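Local coordinates for conserved hypothetical protein (Enterococcus faecalis, PDB 1T62), which is of unknown function but, as a member of the ASCH family within the PUA clan, may bind RNA, at residues Met1-Phe12 and Ile73-Ile84. Residues are numbered along the deposited sequence; the frame is centred on the assembly and turned at random.
Sequences MLKNVEVFWQNF and IILDGQSQPLAI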
loop_
_atom_site.group_PDB
_atom_site.type_symbol
_atom_site.label_atom_id
_atom_site.label_comp_id
_atom_site.label_asym_id
_atom_site.label_seq_id
_atom_site.Cartn_x
_atom_site.Cartn_y
_atom_site.Cartn_z
ATOM N N MET B 1 -10.111 -6.768 0.966
ATOM C CA MET B 1 -9.139 -5.849 1.644
ATOM C C MET B 1 -9.833 -4.897 2.625
ATOM O O MET B 1 -9.295 -4.575 3.687
ATOM C CB MET B 1 -8.328 -5.064 0.603
ATOM C CG MET B 1 -6.810 -5.320 0.695
ATOM S SD MET B 1 -5.946 -5.767 -0.867
ATOM C CE MET B 1 -5.720 -7.552 -0.676
ATOM N N LEU B 2 -11.033 -4.450 2.265
ATOM C CA LEU B 2 -11.822 -3.582 3.130
ATOM C C LEU B 2 -12.134 -4.460 4.328
ATOM O O LEU B 2 -12.065 -4.023 5.470
ATOM C CB LEU B 2 -13.118 -3.168 2.416
ATOM C CG LEU B 2 -14.216 -2.337 3.104
ATOM C CD1 LEU B 2 -15.448 -3.202 3.350
ATOM C CD2 LEU B 2 -13.689 -1.734 4.399
ATOM N N LYS B 3 -12.444 -5.720 4.042
ATOM C CA LYS B 3 -12.772 -6.708 5.062
ATOM C C LYS B 3 -11.567 -7.101 5.910
ATOM O O LYS B 3 -11.712 -7.435 7.080
ATOM C CB LYS B 3 -13.370 -7.956 4.403
ATOM C CG LYS B 3 -14.783 -7.769 3.910
ATOM C CD LYS B 3 -15.724 -7.658 5.085
ATOM C CE LYS B 3 -17.135 -7.242 4.670
ATOM N NZ LYS B 3 -17.221 -5.795 4.282
ATOM N N ASN B 4 -10.376 -7.070 5.326
ATOM C CA ASN B 4 -9.184 -7.432 6.075
ATOM C C ASN B 4 -9.065 -6.530 7.283
ATOM O O ASN B 4 -8.756 -6.993 8.383
ATOM C CB ASN B 4 -7.947 -7.271 5.212
ATOM C CG ASN B 4 -8.045 -8.042 3.932
ATOM O OD1 ASN B 4 -9.078 -8.018 3.257
ATOM N ND2 ASN B 4 -6.970 -8.729 3.575
ATOM N N VAL B 5 -9.314 -5.236 7.083
ATOM C CA VAL B 5 -9.217 -4.261 8.171
ATOM C C VAL B 5 -10.418 -4.434 9.079
ATOM O O VAL B 5 -10.285 -4.452 10.295
ATOM C CB VAL B 5 -9.191 -2.809 7.645
ATOM C CG1 VAL B 5 -8.555 -1.916 8.670
ATOM C CG2 VAL B 5 -8.414 -2.724 6.342
ATOM N N GLU B 6 -11.597 -4.570 8.486
ATOM C CA GLU B 6 -12.814 -4.761 9.270
ATOM C C GLU B 6 -12.592 -5.944 10.226
ATOM O O GLU B 6 -12.951 -5.878 11.402
ATOM C CB GLU B 6 -13.996 -5.041 8.329
ATOM C CG GLU B 6 -15.353 -5.161 9.012
ATOM C CD GLU B 6 -16.431 -5.713 8.082
ATOM O OE1 GLU B 6 -16.585 -5.167 6.963
ATOM O OE2 GLU B 6 -17.121 -6.686 8.479
ATOM N N VAL B 7 -11.970 -7.002 9.701
ATOM C CA VAL B 7 -11.658 -8.243 10.424
ATOM C C VAL B 7 -10.533 -8.078 11.457
ATOM O O VAL B 7 -10.646 -8.515 12.603
ATOM C CB VAL B 7 -11.248 -9.360 9.418
ATOM C CG1 VAL B 7 -10.672 -10.561 10.143
ATOM C CG2 VAL B 7 -12.463 -9.776 8.579
ATOM N N PHE B 8 -9.438 -7.462 11.043
ATOM C CA PHE B 8 -8.312 -7.240 11.938
ATOM C C PHE B 8 -8.825 -6.526 13.185
ATOM O O PHE B 8 -8.624 -6.986 14.310
ATOM C CB PHE B 8 -7.270 -6.372 11.225
ATOM C CG PHE B 8 -6.057 -6.026 12.057
ATOM C CD1 PHE B 8 -5.358 -4.837 11.813
ATOM C CD2 PHE B 8 -5.557 -6.907 13.011
ATOM C CE1 PHE B 8 -4.184 -4.540 12.492
ATOM C CE2 PHE B 8 -4.375 -6.613 13.699
ATOM C CZ PHE B 8 -3.689 -5.430 13.435
ATOM N N TRP B 9 -9.513 -5.409 12.983
ATOM C CA TRP B 9 -10.003 -4.645 14.111
ATOM C C TRP B 9 -11.028 -5.415 14.909
ATOM O O TRP B 9 -11.010 -5.389 16.140
ATOM C CB TRP B 9 -10.586 -3.311 13.653
ATOM C CG TRP B 9 -10.530 -2.304 14.752
ATOM C CD1 TRP B 9 -9.406 -1.846 15.407
ATOM C CD2 TRP B 9 -11.636 -1.702 15.392
ATOM N NE1 TRP B 9 -9.760 -1.001 16.426
ATOM C CE2 TRP B 9 -11.125 -0.894 16.441
ATOM C CE3 TRP B 9 -13.013 -1.765 15.190
ATOM C CZ2 TRP B 9 -11.951 -0.162 17.281
ATOM C CZ3 TRP B 9 -13.831 -1.043 16.020
ATOM C CH2 TRP B 9 -13.301 -0.250 17.057
ATOM N N GLN B 10 -11.930 -6.090 14.202
ATOM C CA GLN B 10 -12.960 -6.911 14.836
ATOM C C GLN B 10 -12.210 -7.831 15.811
ATOM O O GLN B 10 -12.445 -7.799 17.017
ATOM C CB GLN B 10 -13.683 -7.727 13.753
ATOM C CG GLN B 10 -14.882 -8.554 14.197
ATOM C CD GLN B 10 -15.390 -9.485 13.081
ATOM O OE1 GLN B 10 -15.805 -9.032 12.007
ATOM N NE2 GLN B 10 -15.352 -10.792 13.339
ATOM N N ASN B 11 -11.280 -8.623 15.289
ATOM C CA ASN B 11 -10.519 -9.514 16.140
ATOM C C ASN B 11 -9.959 -8.738 17.333
ATOM O O ASN B 11 -9.917 -9.253 18.448
ATOM C CB ASN B 11 -9.359 -10.167 15.374
ATOM C CG ASN B 11 -9.824 -11.124 14.255
ATOM O OD1 ASN B 11 -10.906 -11.727 14.323
ATOM N ND2 ASN B 11 -8.976 -11.285 13.233
ATOM N N PHE B 12 -9.537 -7.495 17.108
ATOM C CA PHE B 12 -8.976 -6.686 18.195
ATOM C C PHE B 12 -9.976 -6.420 19.320
ATOM O O PHE B 12 -9.644 -6.564 20.484
ATOM C CB PHE B 12 -8.453 -5.346 17.658
ATOM C CG PHE B 12 -7.873 -4.448 18.728
ATOM C CD1 PHE B 12 -6.636 -4.727 19.299
ATOM C CD2 PHE B 12 -8.583 -3.339 19.193
ATOM C CE1 PHE B 12 -6.116 -3.916 20.319
ATOM C CE2 PHE B 12 -8.065 -2.527 20.213
ATOM C CZ PHE B 12 -6.831 -2.822 20.773
ATOM N N ILE B 73 -5.492 2.104 12.601
ATOM C CA ILE B 73 -5.090 0.852 11.997
ATOM C C ILE B 73 -3.994 1.250 11.011
ATOM O O ILE B 73 -4.178 2.166 10.215
ATOM C CB ILE B 73 -6.295 0.195 11.291
ATOM C CG1 ILE B 73 -7.368 -0.127 12.339
ATOM C CG2 ILE B 73 -5.872 -1.074 10.581
ATOM C CD1 ILE B 73 -8.692 -0.612 11.771
ATOM N N ILE B 74 -2.843 0.590 11.084
ATOM C CA ILE B 74 -1.716 0.915 10.208
ATOM C C ILE B 74 -1.460 -0.082 9.080
ATOM O O ILE B 74 -1.374 -1.286 9.316
ATOM C CB ILE B 74 -0.434 1.034 11.022
ATOM C CG1 ILE B 74 -0.574 2.165 12.033
ATOM C CG2 ILE B 74 0.739 1.232 10.104
ATOM C CD1 ILE B 74 -0.863 3.502 11.405
ATOM N N LEU B 75 -1.320 0.425 7.857
ATOM C CA LEU B 75 -1.065 -0.427 6.700
ATOM C C LEU B 75 0.389 -0.339 6.298
ATOM O O LEU B 75 1.045 0.669 6.564
ATOM C CB LEU B 75 -1.919 0.009 5.518
ATOM C CG LEU B 75 -3.426 -0.095 5.717
ATOM C CD1 LEU B 75 -4.135 0.389 4.469
ATOM C CD2 LEU B 75 -3.799 -1.538 6.008
ATOM N N ASP B 76 0.897 -1.394 5.665
ATOM C CA ASP B 76 2.284 -1.400 5.205
ATOM C C ASP B 76 2.326 -0.903 3.756
ATOM O O ASP B 76 1.301 -0.475 3.215
ATOM C CB ASP B 76 2.902 -2.803 5.337
ATOM C CG ASP B 76 2.236 -3.849 4.442
ATOM O OD1 ASP B 76 1.118 -3.618 3.932
ATOM O OD2 ASP B 76 2.838 -4.927 4.262
ATOM N N GLY B 77 3.503 -0.937 3.141
ATOM C CA GLY B 77 3.641 -0.471 1.771
ATOM C C GLY B 77 2.658 -1.051 0.769
ATOM O O GLY B 77 2.258 -0.364 -0.173
ATOM N N GLN B 78 2.270 -2.312 0.965
ATOM C CA GLN B 78 1.329 -2.985 0.073
ATOM C C GLN B 78 -0.109 -2.820 0.519
ATOM O O GLN B 78 -0.939 -3.686 0.260
ATOM C CB GLN B 78 1.627 -4.478 -0.012
ATOM C CG GLN B 78 2.914 -4.805 -0.698
ATOM C CD GLN B 78 4.103 -4.603 0.193
ATOM O OE1 GLN B 78 5.240 -4.596 -0.269
ATOM N NE2 GLN B 78 3.853 -4.447 1.489
ATOM N N SER B 79 -0.399 -1.719 1.197
ATOM C CA SER B 79 -1.747 -1.434 1.668
ATOM C C SER B 79 -2.389 -2.626 2.374
ATOM O O SER B 79 -3.605 -2.810 2.338
ATOM C CB SER B 79 -2.616 -0.980 0.495
ATOM O OG SER B 79 -1.981 0.073 -0.213
ATOM N N GLN B 80 -1.561 -3.438 3.019
ATOM C CA GLN B 80 -2.046 -4.588 3.762
ATOM C C GLN B 80 -1.973 -4.219 5.240
ATOM O O GLN B 80 -1.035 -3.548 5.664
ATOM C CB GLN B 80 -1.149 -5.792 3.491
ATOM C CG GLN B 80 -1.121 -6.240 2.049
ATOM C CD GLN B 80 -2.444 -6.818 1.607
ATOM O OE1 GLN B 80 -2.955 -7.754 2.225
ATOM N NE2 GLN B 80 -3.009 -6.268 0.535
ATOM N N PRO B 81 -2.964 -4.630 6.044
ATOM C CA PRO B 81 -2.958 -4.317 7.478
ATOM C C PRO B 81 -1.679 -4.768 8.146
ATOM O O PRO B 81 -1.230 -5.891 7.947
ATOM C CB PRO B 81 -4.191 -5.042 8.010
ATOM C CG PRO B 81 -4.484 -6.065 6.971
ATOM C CD PRO B 81 -4.172 -5.376 5.682
ATOM N N LEU B 82 -1.104 -3.876 8.941
ATOM C CA LEU B 82 0.158 -4.121 9.626
ATOM C C LEU B 82 0.001 -4.282 11.135
ATOM O O LEU B 82 0.297 -5.333 11.693
ATOM C CB LEU B 82 1.100 -2.956 9.351
ATOM C CG LEU B 82 2.544 -3.225 8.956
ATOM C CD1 LEU B 82 3.294 -1.908 9.019
ATOM C CD2 LEU B 82 3.166 -4.240 9.887
ATOM N N ALA B 83 -0.436 -3.222 11.800
ATOM C CA ALA B 83 -0.633 -3.270 13.241
ATOM C C ALA B 83 -1.568 -2.152 13.633
ATOM O O ALA B 83 -1.842 -1.265 12.833
ATOM C CB ALA B 83 0.690 -3.103 13.959
ATOM N N ILE B 84 -2.087 -2.205 14.850
ATOM C CA ILE B 84 -2.952 -1.135 15.307
ATOM C C ILE B 84 -2.238 -0.451 16.488
ATOM O O ILE B 84 -1.552 -1.096 17.285
ATOM C CB ILE B 84 -4.385 -1.651 15.661
ATOM C CG1 ILE B 84 -4.768 -1.218 17.061
ATOM C CG2 ILE B 84 -4.497 -3.131 15.471
ATOM C CD1 ILE B 84 -5.470 0.104 17.056
#
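Val-5, Phe-8 and Trp-9 of helix 2-12 pack on a beta hairpin, the helix axis passing 9.5 Å from that of strand 81-84 at 28° to its direction and running roughly against strand 73-75, at 137°. No hydrogen bond joins the two segments; the interface is largely apolar. Phe-8 reaches down to the sheet because its ring carbon CG lies anti to the backbone N (chi1 178°). Two of its neighbours lie at the ring's edge: Ala-83 C is in the ring plane, 3.7 Å from Phe-8 CE1, and Ile-73 CG2 is 4.0 Å from Phe-8 CD1. Pro-81 CB approaches the same Phe-8 carbon obliquely. Ile-73 inserts between Val-5 and Trp-9: its CG2 and CD1 both touch Val-5 CG1, while Ile-73 CD1 also lies 3.8 Å from Trp-9 CB, the indole side chain crossing that of the isoleucine at about a right angle. One turn on, Phe-12 lays one ring face over Ile-84 CG1. Toward the N-terminus, Asn-4 CB rests on Pro-81 CG at 4.1 Å, and the bent chain of Met-1 swings SD and CE across Gln-80, at the amide NE2. Within the hairpin, a type I turn from Asp-76 to Ser-79 is tied back by Gln-80 N, which donates to Asp-76 OD1 (2.8 Å), and a classic beta bulge sets Leu-82 and Ala-83 opposite Ile-74, whose carbonyl accepts from both backbone amides. The hairpin belongs to the PUA-like ASCH domain; strand 24-27 flanks its strand 71-75, packing through Val-25 on Val-5 and Ile-73, strand 140-151 borders its other strand, and Tyr-152 stacks edge-to-face with Phe-8. The N-terminal helix thus packs against part of one face of the mixed sheet, with Met-1 reaching Val-25 of the second subunit.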